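Local coordinates for ferulic acid decarboxylase 1 (Candida dubliniensis, PDB 4ZAD), which probably catalyses the reversible, prenylated-FMN-dependent decarboxylation of aromatic acrylic acids such as cinnamic, p-coumaric and ferulic acid to the corresponding vinyl compounds, at residues G495-E498 with E499-N502; T474-P478 with K479-D483; I414-G417 with D418-I422; H377-V380 with K381-T384. All blocks are in the same frame, centred on the assembly; numbering follows the deposited sequence.

In the fold
Contact 3 is the buried one, contact 2 is partly buried, and contacts 1 and 4 lie at the surface. Contacts 2 and 3 share a mixed sheet, in which strands 412-417 and 470-475 are parallel neighbours; their centres are 12 Å apart and C475 N probably donates to L415 O. Contact 4 ends helix 376-381 and packs against contact 2, where F481 meets L379 and T384. Contact 1 begins helix 498-506 and touches none of the others, its nearest atoms staying about 10 Å from contact 3. Chemistry follows place: salt bridges between residues three apart mark a helix start and a helix end, an amide-to-backbone bond the turn of contact 2, and branched aliphatic packing the core.

Contact 1 (G495-E498 with E499-N502); sequences GYPE and EVKN
K501 N donates to P497 O over 2.9 Å in a nearly straight bond (N-H...O 166°), and N502 N donates to E498 O over 3.0 Å, so that residues 497-502 wind into the first turn of helix 498-506. V500 N also approaches P497 O, at 2.8 Å, but its N-H points poorly and the bond is weak.

The polar side-chain contact is the salt bridge between E498 and K501, three residues apart. NZ of K501 lies 3.1 Å from OE2 of E498, on the syn side of the carboxylate and 35° out of its plane, while OE1 is held more weakly. Both chains fold back to meet: the glutamate is bent at chi2, and the lysine bends at chi3 (-71°), its CE passing 3.3 Å from Y496 O. The same ammonium group is hydrogen-bonded to the backbone O of N494, so it ties the approaching loop to the new helix.

P497 occupies the N-cap position, right before the helix, and its backbone carbonyl is the acceptor that opens the helical bonding. Placed near the N-terminus of the helix, the E498 carboxylate would probably also be favoured by the helix dipole.

The apolar contacts are looser. CG1 of V500 comes within 4.3 Å of Y496 CB, whereas its other methyl, CG2, approaches P497 CB. Both P497 and V500 pack on L33 of the second subunit, and the Y496 hydroxyl is hydrogen-bonded there to L148 O and N322 ND2, placing this helix start at the dimer interface.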
ATOM      1  N   GLY A 495      18.691  -6.173  -3.891  1.00 25.12           N
ATOM      2  CA  GLY A 495      18.695  -7.601  -4.206  1.00 24.63           C
ATOM      3  C   GLY A 495      19.841  -8.077  -5.083  1.00 24.77           C
ATOM      4  O   GLY A 495      19.907  -9.243  -5.430  1.00 24.66           O
ATOM      5  N   TYR A 496      20.734  -7.171  -5.461  1.00 24.71           N
ATOM      6  CA  TYR A 496      21.873  -7.526  -6.251  1.00 25.18           C
ATOM      7  C   TYR A 496      22.911  -8.155  -5.315  1.00 25.86           C
ATOM      8  O   TYR A 496      22.821  -7.991  -4.104  1.00 23.41           O
ATOM      9  CB  TYR A 496      22.448  -6.285  -7.011  1.00 24.92           C
ATOM     10  CG  TYR A 496      21.706  -6.008  -8.292  1.00 24.67           C
ATOM     11  CD1 TYR A 496      20.616  -5.150  -8.303  1.00 24.54           C
ATOM     12  CD2 TYR A 496      22.048  -6.648  -9.478  1.00 23.50           C
ATOM     13  CE1 TYR A 496      19.913  -4.925  -9.458  1.00 25.11           C
ATOM     14  CE2 TYR A 496      21.336  -6.422 -10.645  1.00 23.90           C
ATOM     15  CZ  TYR A 496      20.261  -5.568 -10.617  1.00 23.31           C
ATOM     16  OH  TYR A 496      19.535  -5.317 -11.733  1.00 21.65           O
ATOM     17  N   PRO A 497      23.903  -8.859  -5.899  1.00 27.52           N
ATOM     18  CA  PRO A 497      25.031  -9.448  -5.195  1.00 28.93           C
ATOM     19  C   PRO A 497      25.830  -8.432  -4.409  1.00 30.78           C
ATOM     20  O   PRO A 497      26.065  -7.299  -4.864  1.00 31.67           O
ATOM     21  CB  PRO A 497      25.896 -10.053  -6.315  1.00 28.34           C
ATOM     22  CG  PRO A 497      25.018 -10.300  -7.408  1.00 28.35           C
ATOM     23  CD  PRO A 497      23.883  -9.270  -7.310  1.00 27.67           C
ATOM     24  N   GLU A 498      26.269  -8.859  -3.239  1.00 32.72           N
ATOM     25  CA  GLU A 498      26.893  -7.950  -2.301  1.00 34.69           C
ATOM     26  C   GLU A 498      28.046  -7.156  -2.964  1.00 34.17           C
ATOM     27  O   GLU A 498      28.142  -5.952  -2.760  1.00 33.83           O
ATOM     28  CB  GLU A 498      27.341  -8.723  -1.041  1.00 35.62           C
ATOM     29  CG  GLU A 498      26.813  -8.139   0.293  1.00 41.02           C
ATOM     30  CD  GLU A 498      25.263  -7.959   0.349  1.00 46.96           C
ATOM     31  OE1 GLU A 498      24.521  -8.791  -0.261  1.00 49.79           O
ATOM     32  OE2 GLU A 498      24.798  -6.978   1.025  1.00 49.74           O
ATOM     33  N   GLU A 499      28.874  -7.843  -3.758  1.00 34.20           N
ATOM     34  CA  GLU A 499      30.038  -7.254  -4.449  1.00 34.35           C
ATOM     35  C   GLU A 499      29.540  -6.090  -5.309  1.00 33.09           C
ATOM     36  O   GLU A 499      30.107  -5.006  -5.279  1.00 31.39           O
ATOM     37  CB  GLU A 499      30.811  -8.318  -5.320  1.00 35.33           C
ATOM     38  CG  GLU A 499      32.295  -8.706  -4.821  1.00 40.09           C
ATOM     39  CD  GLU A 499      33.322  -9.198  -5.984  1.00 45.65           C
ATOM     40  OE1 GLU A 499      34.381  -8.529  -6.221  1.00 47.54           O
ATOM     41  OE2 GLU A 499      33.082 -10.238  -6.661  1.00 46.77           O
ATOM     42  N   VAL A 500      28.443  -6.325  -6.041  1.00 32.54           N
ATOM     43  CA  VAL A 500      27.919  -5.339  -6.967  1.00 32.06           C
ATOM     44  C   VAL A 500      27.381  -4.171  -6.193  1.00 31.54           C
ATOM     45  O   VAL A 500      27.787  -3.054  -6.431  1.00 30.90           O
ATOM     46  CB  VAL A 500      26.825  -5.917  -7.918  1.00 32.73           C
ATOM     47  CG1 VAL A 500      26.161  -4.793  -8.711  1.00 30.87           C
ATOM     48  CG2 VAL A 500      27.444  -6.960  -8.894  1.00 32.63           C
ATOM     49  N   LYS A 501      26.510  -4.415  -5.234  1.00 31.61           N
ATOM     50  CA  LYS A 501      25.972  -3.297  -4.459  1.00 32.64           C
ATOM     51  C   LYS A 501      27.081  -2.429  -3.880  1.00 33.29           C
ATOM     52  O   LYS A 501      26.954  -1.210  -3.912  1.00 32.89           O
ATOM     53  CB  LYS A 501      25.037  -3.737  -3.318  1.00 32.90           C
ATOM     54  CG  LYS A 501      23.793  -4.451  -3.774  1.00 33.18           C
ATOM     55  CD  LYS A 501      22.832  -4.736  -2.624  1.00 33.73           C
ATOM     56  CE  LYS A 501      23.341  -5.796  -1.695  1.00 35.08           C
ATOM     57  NZ  LYS A 501      22.307  -6.192  -0.693  1.00 34.91           N
ATOM     58  N   ASN A 502      28.152  -3.048  -3.369  1.00 34.05           N
ATOM     59  CA  ASN A 502      29.196  -2.309  -2.659  1.00 34.90           C
ATOM     60  C   ASN A 502      29.995  -1.421  -3.602  1.00 34.16           C
ATOM     61  O   ASN A 502      30.325  -0.294  -3.270  1.00 34.63           O
ATOM     62  CB  ASN A 502      30.168  -3.240  -1.900  1.00 35.66           C
ATOM     63  CG  ASN A 502      29.493  -4.072  -0.779  1.00 39.92           C
ATOM     64  OD1 ASN A 502      28.292  -3.930  -0.470  1.00 48.33           O
ATOM     65  ND2 ASN A 502      30.280  -4.952  -0.167  1.00 43.27           N
TER

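Contact 2 (T474-P478 with K479-D483); sequences TCIFP and KQFTD
Between I476 and F481 the chain leaves strand 470-475 of the C-terminal domain sheet and coils into a short 3-10 turn. Two backbone bonds spanning three residues define it: Q480 N donates to F477 O over 2.8 Å, and F481 N to P478 O over 3.1 Å. In both, the donor stands above the carbonyl plane, by 43° and 49°.

A side chain closes the same turn in the reverse direction. Q480, extended beyond CG, carries its amide back to the start of the turn, where OE1 accepts from F477 N over 3.0 Å. This donor lies in the carbonyl plane, on a lone pair, which helps to set the rotation of the amide, and the bond satisfies a peptide N-H of a buried residue.

Close packing flanks this bond. The I476 and Q480 side chains cross at about a right angle, CG2 of I476 lying 3.5 Å from CB of Q480. The F477 ring stands oblique to OE1 of Q480, which is 3.7 Å from its CD2. F477 and P478 also pack on Q459 of the second subunit. F481 packs on L389 of helix 386-399; its ring edge meets P478 O in plane, and CE2 comes within 4.2 Å of I476 CB.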
ATOM      1  N   THR A 474      -2.465 -16.779   2.510  1.00 22.31           N
ATOM      2  CA  THR A 474      -1.086 -17.272   2.539  1.00 23.26           C
ATOM      3  C   THR A 474      -0.277 -16.765   1.354  1.00 22.81           C
ATOM      4  O   THR A 474      -0.621 -16.985   0.202  1.00 23.98           O
ATOM      5  CB  THR A 474      -0.975 -18.813   2.806  1.00 24.20           C
ATOM      6  OG1 THR A 474      -0.063 -19.441   1.868  1.00 27.29           O
ATOM      7  CG2 THR A 474      -2.339 -19.474   2.831  1.00 25.92           C
ATOM      8  N   CYS A 475       0.787 -16.026   1.658  1.00 22.47           N
ATOM      9  CA  CYS A 475       1.647 -15.418   0.647  1.00 21.37           C
ATOM     10  C   CYS A 475       3.010 -16.089   0.723  1.00 22.24           C
ATOM     11  O   CYS A 475       3.989 -15.415   0.872  1.00 23.13           O
ATOM     12  CB  CYS A 475       1.764 -13.932   0.881  1.00 21.43           C
ATOM     13  SG  CYS A 475       0.177 -12.982   0.771  1.00 19.42           S
ATOM     14  N   ILE A 476       3.039 -17.431   0.596  1.00 22.44           N
ATOM     15  CA  ILE A 476       4.235 -18.283   0.690  1.00 21.66           C
ATOM     16  C   ILE A 476       4.071 -19.345  -0.384  1.00 22.07           C
ATOM     17  O   ILE A 476       3.092 -20.075  -0.435  1.00 21.44           O
ATOM     18  CB  ILE A 476       4.323 -18.963   2.048  1.00 21.83           C
ATOM     19  CG1 ILE A 476       4.108 -17.934   3.156  1.00 23.80           C
ATOM     20  CG2 ILE A 476       5.645 -19.659   2.291  1.00 19.31           C
ATOM     21  CD1 ILE A 476       4.169 -18.530   4.567  1.00 23.86           C
ATOM     22  N   PHE A 477       5.017 -19.411  -1.294  1.00 22.91           N
ATOM     23  CA  PHE A 477       4.848 -20.266  -2.460  1.00 23.07           C
ATOM     24  C   PHE A 477       4.798 -21.746  -2.101  1.00 23.19           C
ATOM     25  O   PHE A 477       5.474 -22.180  -1.189  1.00 22.47           O
ATOM     26  CB  PHE A 477       5.994 -20.025  -3.393  1.00 23.11           C
ATOM     27  CG  PHE A 477       6.064 -18.623  -3.922  1.00 23.80           C
ATOM     28  CD1 PHE A 477       5.020 -18.103  -4.668  1.00 22.45           C
ATOM     29  CD2 PHE A 477       7.214 -17.840  -3.703  1.00 24.30           C
ATOM     30  CE1 PHE A 477       5.121 -16.841  -5.175  1.00 24.30           C
ATOM     31  CE2 PHE A 477       7.320 -16.567  -4.204  1.00 23.03           C
ATOM     32  CZ  PHE A 477       6.295 -16.062  -4.932  1.00 23.85           C
ATOM     33  N   PRO A 478       3.997 -22.534  -2.809  1.00 24.52           N
ATOM     34  CA  PRO A 478       3.908 -23.943  -2.431  1.00 25.91           C
ATOM     35  C   PRO A 478       5.227 -24.596  -2.082  1.00 26.69           C
ATOM     36  O   PRO A 478       5.294 -25.275  -1.067  1.00 27.82           O
ATOM     37  CB  PRO A 478       3.306 -24.590  -3.665  1.00 25.99           C
ATOM     38  CG  PRO A 478       2.359 -23.554  -4.175  1.00 25.52           C
ATOM     39  CD  PRO A 478       3.029 -22.208  -3.864  1.00 24.47           C
ATOM     40  N   LYS A 479       6.272 -24.356  -2.863  1.00 27.88           N
ATOM     41  CA  LYS A 479       7.563 -25.012  -2.634  1.00 29.01           C
ATOM     42  C   LYS A 479       8.392 -24.456  -1.508  1.00 29.11           C
ATOM     43  O   LYS A 479       9.437 -25.016  -1.195  1.00 28.76           O
ATOM     44  CB  LYS A 479       8.422 -25.006  -3.908  1.00 30.10           C
ATOM     45  CG  LYS A 479       8.051 -26.093  -4.876  1.00 32.37           C
ATOM     46  CD  LYS A 479       9.159 -26.313  -5.920  1.00 38.00           C
ATOM     47  CE  LYS A 479       8.625 -27.148  -7.132  1.00 39.07           C
ATOM     48  NZ  LYS A 479       7.896 -28.393  -6.610  1.00 40.34           N
ATOM     49  N   GLN A 480       7.967 -23.346  -0.922  1.00 29.18           N
ATOM     50  CA  GLN A 480       8.602 -22.841   0.283  1.00 29.28           C
ATOM     51  C   GLN A 480       8.228 -23.724   1.459  1.00 29.53           C
ATOM     52  O   GLN A 480       8.892 -23.663   2.484  1.00 29.72           O
ATOM     53  CB  GLN A 480       8.211 -21.367   0.576  1.00 29.69           C
ATOM     54  CG  GLN A 480       8.989 -20.291  -0.259  1.00 29.59           C
ATOM     55  CD  GLN A 480       8.638 -18.846   0.136  1.00 28.89           C
ATOM     56  OE1 GLN A 480       7.495 -18.392  -0.030  1.00 27.74           O
ATOM     57  NE2 GLN A 480       9.633 -18.117   0.628  1.00 27.22           N
ATOM     58  N   PHE A 481       7.175 -24.527   1.329  1.00 30.04           N
ATOM     59  CA  PHE A 481       6.803 -25.474   2.386  1.00 31.11           C
ATOM     60  C   PHE A 481       7.562 -26.793   2.321  1.00 33.10           C
ATOM     61  O   PHE A 481       7.419 -27.587   3.232  1.00 33.53           O
ATOM     62  CB  PHE A 481       5.320 -25.838   2.314  1.00 30.88           C
ATOM     63  CG  PHE A 481       4.389 -24.769   2.834  1.00 29.27           C
ATOM     64  CD1 PHE A 481       4.049 -24.716   4.176  1.00 27.03           C
ATOM     65  CD2 PHE A 481       3.837 -23.840   1.981  1.00 27.81           C
ATOM     66  CE1 PHE A 481       3.191 -23.757   4.644  1.00 27.81           C
ATOM     67  CE2 PHE A 481       2.975 -22.869   2.459  1.00 27.42           C
ATOM     68  CZ  PHE A 481       2.641 -22.843   3.782  1.00 26.58           C
ATOM     69  N   THR A 482       8.330 -27.047   1.253  1.00 35.23           N
ATOM     70  CA  THR A 482       8.918 -28.378   1.025  1.00 36.89           C
ATOM     71  C   THR A 482      10.406 -28.369   0.700  1.00 38.04           C
ATOM     72  O   THR A 482      11.123 -29.289   1.107  1.00 38.45           O
ATOM     73  CB  THR A 482       8.179 -29.128  -0.090  1.00 37.15           C
ATOM     74  OG1 THR A 482       8.248 -28.367  -1.303  1.00 39.63           O
ATOM     75  CG2 THR A 482       6.712 -29.337   0.276  1.00 36.77           C
ATOM     76  N   ASP A 483      10.853 -27.342  -0.029  1.00 39.30           N
ATOM     77  CA  ASP A 483      12.248 -27.172  -0.453  1.00 39.97           C
ATOM     78  C   ASP A 483      12.896 -26.038   0.372  1.00 40.22           C
ATOM     79  O   ASP A 483      12.565 -24.863   0.235  1.00 39.95           O
ATOM     80  CB  ASP A 483      12.319 -26.883  -1.969  1.00 40.10           C
ATOM     81  CG  ASP A 483      13.777 -26.716  -2.511  1.00 42.58           C
ATOM     82  OD1 ASP A 483      14.773 -26.745  -1.730  1.00 42.25           O
ATOM     83  OD2 ASP A 483      13.918 -26.529  -3.756  1.00 45.03           O
TER

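Contact 3 (I414-G417 with D418-I422); sequences ILVG and DDIDI
From V416 to I420 the backbone leaves strand 412-417 and reverses through a type I beta turn, G417-I420, with D418 and D419 at its central positions. D419 is close to the ideal backbone angles of this turn type, while D418 deviates, its psi being +15°; G417 O lies 3.2 Å from D419 N and 3.5 Å from I420 N. The strand is an inner member of the mixed sheet, between strands 369-374 and 470-475, and the turn leads toward helix 425-434.

Across the bend the packing is aliphatic and rests on V416, whose side chain points toward the returning segment. Its two methyls divide the work. CG2 meets CG1 of I420 at 3.6 Å, the two side chains crossing at about a right angle. The other methyl, CG1, meets CG2 of I422 at 3.8 Å. This second methyl sits between the backbone N and the carbonyl carbon (chi1 64°), a placement that spreads the valine over both isoleucines. I420 also packs on W430 and Q427 of helix 425-434, while I422 packs on A371 and K373 of the adjacent strand.

The turn's acids are held from outside, by anchors that tether the turn to the start of helix 376-381 and to the residue following helix 425-434: D418 OD2 accepts from T376 N, and D419 OD2 forms a salt bridge with NH2 of R435.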
ATOM      1  N   ILE A 414      -1.996 -12.517   7.201  1.00 19.88           N
ATOM      2  CA  ILE A 414      -1.228 -12.595   5.995  1.00 19.18           C
ATOM      3  C   ILE A 414       0.056 -13.334   6.261  1.00 19.54           C
ATOM      4  O   ILE A 414       0.886 -12.874   6.986  1.00 20.05           O
ATOM      5  CB  ILE A 414      -0.934 -11.228   5.508  1.00 18.83           C
ATOM      6  CG1 ILE A 414      -2.249 -10.575   5.032  1.00 18.04           C
ATOM      7  CG2 ILE A 414       0.069 -11.295   4.385  1.00 17.58           C
ATOM      8  CD1 ILE A 414      -2.072  -9.200   4.491  1.00 13.03           C
ATOM      9  N   LEU A 415       0.187 -14.539   5.748  1.00 20.21           N
ATOM     10  CA  LEU A 415       1.345 -15.344   6.068  1.00 19.96           C
ATOM     11  C   LEU A 415       2.370 -15.099   4.972  1.00 20.10           C
ATOM     12  O   LEU A 415       2.055 -15.244   3.807  1.00 20.42           O
ATOM     13  CB  LEU A 415       0.960 -16.798   6.149  1.00 19.58           C
ATOM     14  CG  LEU A 415      -0.173 -17.131   7.143  1.00 20.51           C
ATOM     15  CD1 LEU A 415      -0.588 -18.654   6.990  1.00 19.87           C
ATOM     16  CD2 LEU A 415       0.134 -16.818   8.569  1.00 14.74           C
ATOM     17  N   VAL A 416       3.572 -14.685   5.358  1.00 19.82           N
ATOM     18  CA  VAL A 416       4.609 -14.391   4.416  1.00 20.15           C
ATOM     19  C   VAL A 416       5.956 -14.947   4.878  1.00 20.78           C
ATOM     20  O   VAL A 416       6.193 -15.117   6.067  1.00 20.35           O
ATOM     21  CB  VAL A 416       4.697 -12.875   4.157  1.00 20.57           C
ATOM     22  CG1 VAL A 416       5.102 -12.092   5.424  1.00 18.38           C
ATOM     23  CG2 VAL A 416       5.656 -12.634   3.021  1.00 21.22           C
ATOM     24  N   GLY A 417       6.831 -15.249   3.930  1.00 21.61           N
ATOM     25  CA  GLY A 417       8.157 -15.766   4.240  1.00 22.12           C
ATOM     26  C   GLY A 417       9.080 -14.669   4.714  1.00 23.07           C
ATOM     27  O   GLY A 417       8.741 -13.484   4.665  1.00 23.91           O
ATOM     28  N   ASP A 418      10.265 -15.069   5.146  1.00 23.33           N
ATOM     29  CA  ASP A 418      11.088 -14.259   6.024  1.00 24.13           C
ATOM     30  C   ASP A 418      12.025 -13.332   5.262  1.00 24.09           C
ATOM     31  O   ASP A 418      12.949 -12.808   5.849  1.00 23.65           O
ATOM     32  CB  ASP A 418      11.901 -15.192   6.962  1.00 25.37           C
ATOM     33  CG  ASP A 418      12.861 -16.103   6.179  1.00 28.15           C
ATOM     34  OD1 ASP A 418      13.952 -15.613   5.816  1.00 31.67           O
ATOM     35  OD2 ASP A 418      12.482 -17.251   5.838  1.00 32.46           O
ATOM     36  N   ASP A 419      11.793 -13.135   3.962  1.00 24.60           N
ATOM     37  CA  ASP A 419      12.551 -12.150   3.142  1.00 24.99           C
ATOM     38  C   ASP A 419      11.911 -10.743   3.253  1.00 24.24           C
ATOM     39  O   ASP A 419      12.495  -9.737   2.859  1.00 22.42           O
ATOM     40  CB  ASP A 419      12.594 -12.602   1.669  1.00 25.07           C
ATOM     41  CG  ASP A 419      11.186 -12.747   1.052  1.00 28.16           C
ATOM     42  OD1 ASP A 419      10.330 -13.476   1.657  1.00 28.29           O
ATOM     43  OD2 ASP A 419      10.944 -12.125  -0.039  1.00 29.99           O
ATOM     44  N   ILE A 420      10.698 -10.712   3.792  1.00 23.48           N
ATOM     45  CA  ILE A 420       9.907  -9.496   3.851  1.00 23.56           C
ATOM     46  C   ILE A 420       9.980  -8.905   5.254  1.00 23.18           C
ATOM     47  O   ILE A 420       9.570  -9.566   6.237  1.00 23.96           O
ATOM     48  CB  ILE A 420       8.410  -9.792   3.519  1.00 23.12           C
ATOM     49  CG1 ILE A 420       8.280 -10.367   2.121  1.00 21.82           C
ATOM     50  CG2 ILE A 420       7.568  -8.563   3.649  1.00 23.41           C
ATOM     51  CD1 ILE A 420       8.826  -9.528   1.111  1.00 20.32           C
ATOM     52  N   ASP A 421      10.495  -7.681   5.351  1.00 22.19           N
ATOM     53  CA  ASP A 421      10.413  -6.906   6.600  1.00 22.00           C
ATOM     54  C   ASP A 421       8.964  -6.434   6.662  1.00 20.62           C
ATOM     55  O   ASP A 421       8.562  -5.533   5.939  1.00 20.72           O
ATOM     56  CB  ASP A 421      11.450  -5.770   6.602  1.00 22.07           C
ATOM     57  CG  ASP A 421      11.275  -4.760   7.755  1.00 25.62           C
ATOM     58  OD1 ASP A 421      10.447  -4.974   8.654  1.00 28.42           O
ATOM     59  OD2 ASP A 421      11.986  -3.704   7.741  1.00 29.85           O
ATOM     60  N   ILE A 422       8.168  -7.108   7.483  1.00 19.56           N
ATOM     61  CA  ILE A 422       6.741  -6.830   7.544  1.00 19.19           C
ATOM     62  C   ILE A 422       6.421  -5.414   8.035  1.00 19.31           C
ATOM     63  O   ILE A 422       5.291  -4.977   7.902  1.00 18.39           O
ATOM     64  CB  ILE A 422       5.938  -7.869   8.385  1.00 18.52           C
ATOM     65  CG1 ILE A 422       6.442  -7.915   9.842  1.00 18.51           C
ATOM     66  CG2 ILE A 422       5.955  -9.208   7.692  1.00 17.24           C
ATOM     67  CD1 ILE A 422       5.693  -8.874  10.746  1.00 17.86           C
TER

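Contact 4 (H377-V380 with K381-T384); sequences HELV and KLKT
K381 NZ donates to E378 OE2 over 2.9 Å, a salt bridge between residues three apart at the end of helix 376-381. The ammonium meets the oxygen from 40° above the carboxylate plane. The glutamate is bent at chi2 whereas the lysine is extended beyond CG, and the two chains cross obliquely; the lysine's CD also passes 3.5 Å from OE1. E378 is engaged at its backbone too, its N donating to N375 OD1.

The last carbonyls of the helix are met by the chain that follows. V380 O accepts from K383 N over 2.8 Å, with N-H...O 147° and the donor 50° above the carbonyl plane. L379 O receives a longer, weak bond from L382 N, at 3.3 Å. These bonds span three residues, marking a tightening at the C-terminus, with K383, the donor of the last bond, already leaving helical angles at positive phi.

Apolar contact follows the same curl: L379 CD1 lies 3.9 Å from T384 CG2 and 4.2 Å from L382 CD1, each partner crossing it at about a right angle. L382 rests on K354 and I355 of helix 352-355, and L379 and T384 lie against F481, so the turn into helix 386-399 is packed between helix 352-355 and the loop after strand 470-475.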
ATOM      1  N   HIS A 377      12.767 -21.938   6.694  1.00 33.64           N
ATOM      2  CA  HIS A 377      13.624 -23.067   7.059  1.00 35.41           C
ATOM      3  C   HIS A 377      12.983 -23.954   8.111  1.00 35.23           C
ATOM      4  O   HIS A 377      12.924 -25.178   7.967  1.00 35.91           O
ATOM      5  CB  HIS A 377      14.991 -22.589   7.582  1.00 36.61           C
ATOM      6  CG  HIS A 377      15.926 -22.167   6.499  1.00 41.60           C
ATOM      7  ND1 HIS A 377      16.727 -23.065   5.816  1.00 46.86           N
ATOM      8  CD2 HIS A 377      16.151 -20.950   5.939  1.00 45.09           C
ATOM      9  CE1 HIS A 377      17.426 -22.411   4.901  1.00 48.86           C
ATOM     10  NE2 HIS A 377      17.087 -21.129   4.949  1.00 46.98           N
ATOM     11  N   GLU A 378      12.504 -23.331   9.172  1.00 34.83           N
ATOM     12  CA  GLU A 378      11.764 -24.057  10.179  1.00 34.73           C
ATOM     13  C   GLU A 378      10.425 -24.487   9.645  1.00 34.10           C
ATOM     14  O   GLU A 378       9.859 -25.417  10.185  1.00 34.44           O
ATOM     15  CB  GLU A 378      11.549 -23.194  11.419  1.00 34.88           C
ATOM     16  CG  GLU A 378      12.809 -22.833  12.129  1.00 35.27           C
ATOM     17  CD  GLU A 378      13.506 -24.025  12.731  1.00 36.80           C
ATOM     18  OE1 GLU A 378      12.821 -24.927  13.280  1.00 37.15           O
ATOM     19  OE2 GLU A 378      14.749 -24.026  12.687  1.00 38.69           O
ATOM     20  N   LEU A 379       9.896 -23.790   8.630  1.00 33.64           N
ATOM     21  CA  LEU A 379       8.611 -24.166   8.037  1.00 33.36           C
ATOM     22  C   LEU A 379       8.684 -25.514   7.331  1.00 34.01           C
ATOM     23  O   LEU A 379       7.753 -26.326   7.373  1.00 34.57           O
ATOM     24  CB  LEU A 379       8.112 -23.102   7.065  1.00 32.45           C
ATOM     25  CG  LEU A 379       6.731 -23.427   6.491  1.00 30.90           C
ATOM     26  CD1 LEU A 379       5.749 -23.655   7.647  1.00 27.94           C
ATOM     27  CD2 LEU A 379       6.197 -22.379   5.484  1.00 27.85           C
ATOM     28  N   VAL A 380       9.789 -25.757   6.654  1.00 35.15           N
ATOM     29  CA  VAL A 380       9.974 -27.054   5.982  1.00 36.05           C
ATOM     30  C   VAL A 380       9.933 -28.225   6.991  1.00 36.16           C
ATOM     31  O   VAL A 380       9.254 -29.237   6.751  1.00 35.79           O
ATOM     32  CB  VAL A 380      11.272 -27.095   5.160  1.00 35.74           C
ATOM     33  CG1 VAL A 380      11.411 -28.434   4.471  1.00 35.48           C
ATOM     34  CG2 VAL A 380      11.275 -25.928   4.154  1.00 35.84           C
ATOM     35  N   LYS A 381      10.622 -28.059   8.114  1.00 36.36           N
ATOM     36  CA  LYS A 381      10.669 -29.098   9.128  1.00 37.47           C
ATOM     37  C   LYS A 381       9.266 -29.591   9.541  1.00 38.06           C
ATOM     38  O   LYS A 381       9.061 -30.797   9.746  1.00 39.14           O
ATOM     39  CB  LYS A 381      11.442 -28.621  10.348  1.00 37.53           C
ATOM     40  CG  LYS A 381      12.940 -28.376  10.073  1.00 39.34           C
ATOM     41  CD  LYS A 381      13.691 -27.725  11.290  1.00 40.18           C
ATOM     42  CE  LYS A 381      15.045 -27.102  10.828  1.00 41.63           C
ATOM     43  NZ  LYS A 381      15.942 -26.585  11.938  1.00 40.68           N
ATOM     44  N   LEU A 382       8.305 -28.674   9.635  1.00 38.09           N
ATOM     45  CA  LEU A 382       6.925 -28.997  10.003  1.00 37.77           C
ATOM     46  C   LEU A 382       6.219 -29.908   9.021  1.00 37.63           C
ATOM     47  O   LEU A 382       5.230 -30.544   9.376  1.00 37.19           O
ATOM     48  CB  LEU A 382       6.087 -27.715  10.130  1.00 37.99           C
ATOM     49  CG  LEU A 382       6.361 -26.781  11.294  1.00 37.12           C
ATOM     50  CD1 LEU A 382       5.343 -25.629  11.280  1.00 37.80           C
ATOM     51  CD2 LEU A 382       6.247 -27.584  12.555  1.00 36.80           C
ATOM     52  N   LYS A 383       6.703 -29.961   7.785  1.00 37.90           N
ATOM     53  CA  LYS A 383       6.136 -30.859   6.779  1.00 38.49           C
ATOM     54  C   LYS A 383       4.636 -30.587   6.689  1.00 37.73           C
ATOM     55  O   LYS A 383       3.799 -31.462   6.931  1.00 38.64           O
ATOM     56  CB  LYS A 383       6.458 -32.348   7.087  1.00 39.29           C
ATOM     57  CG  LYS A 383       7.816 -32.830   6.479  1.00 42.98           C
ATOM     58  CD  LYS A 383       8.340 -34.162   7.111  1.00 48.05           C
ATOM     59  CE  LYS A 383       9.456 -33.911   8.180  1.00 51.28           C
ATOM     60  NZ  LYS A 383       9.700 -35.008   9.224  1.00 51.69           N
ATOM     61  N   THR A 384       4.305 -29.349   6.346  1.00 36.20           N
ATOM     62  CA  THR A 384       2.919 -28.934   6.296  1.00 35.05           C
ATOM     63  C   THR A 384       2.598 -28.350   4.910  1.00 34.68           C
ATOM     64  O   THR A 384       3.388 -28.483   3.974  1.00 33.58           O
ATOM     65  CB  THR A 384       2.594 -27.914   7.427  1.00 34.87           C
ATOM     66  OG1 THR A 384       1.175 -27.844   7.612  1.00 32.30           O
ATOM     67  CG2 THR A 384       3.170 -26.502   7.089  1.00 33.82           C
TER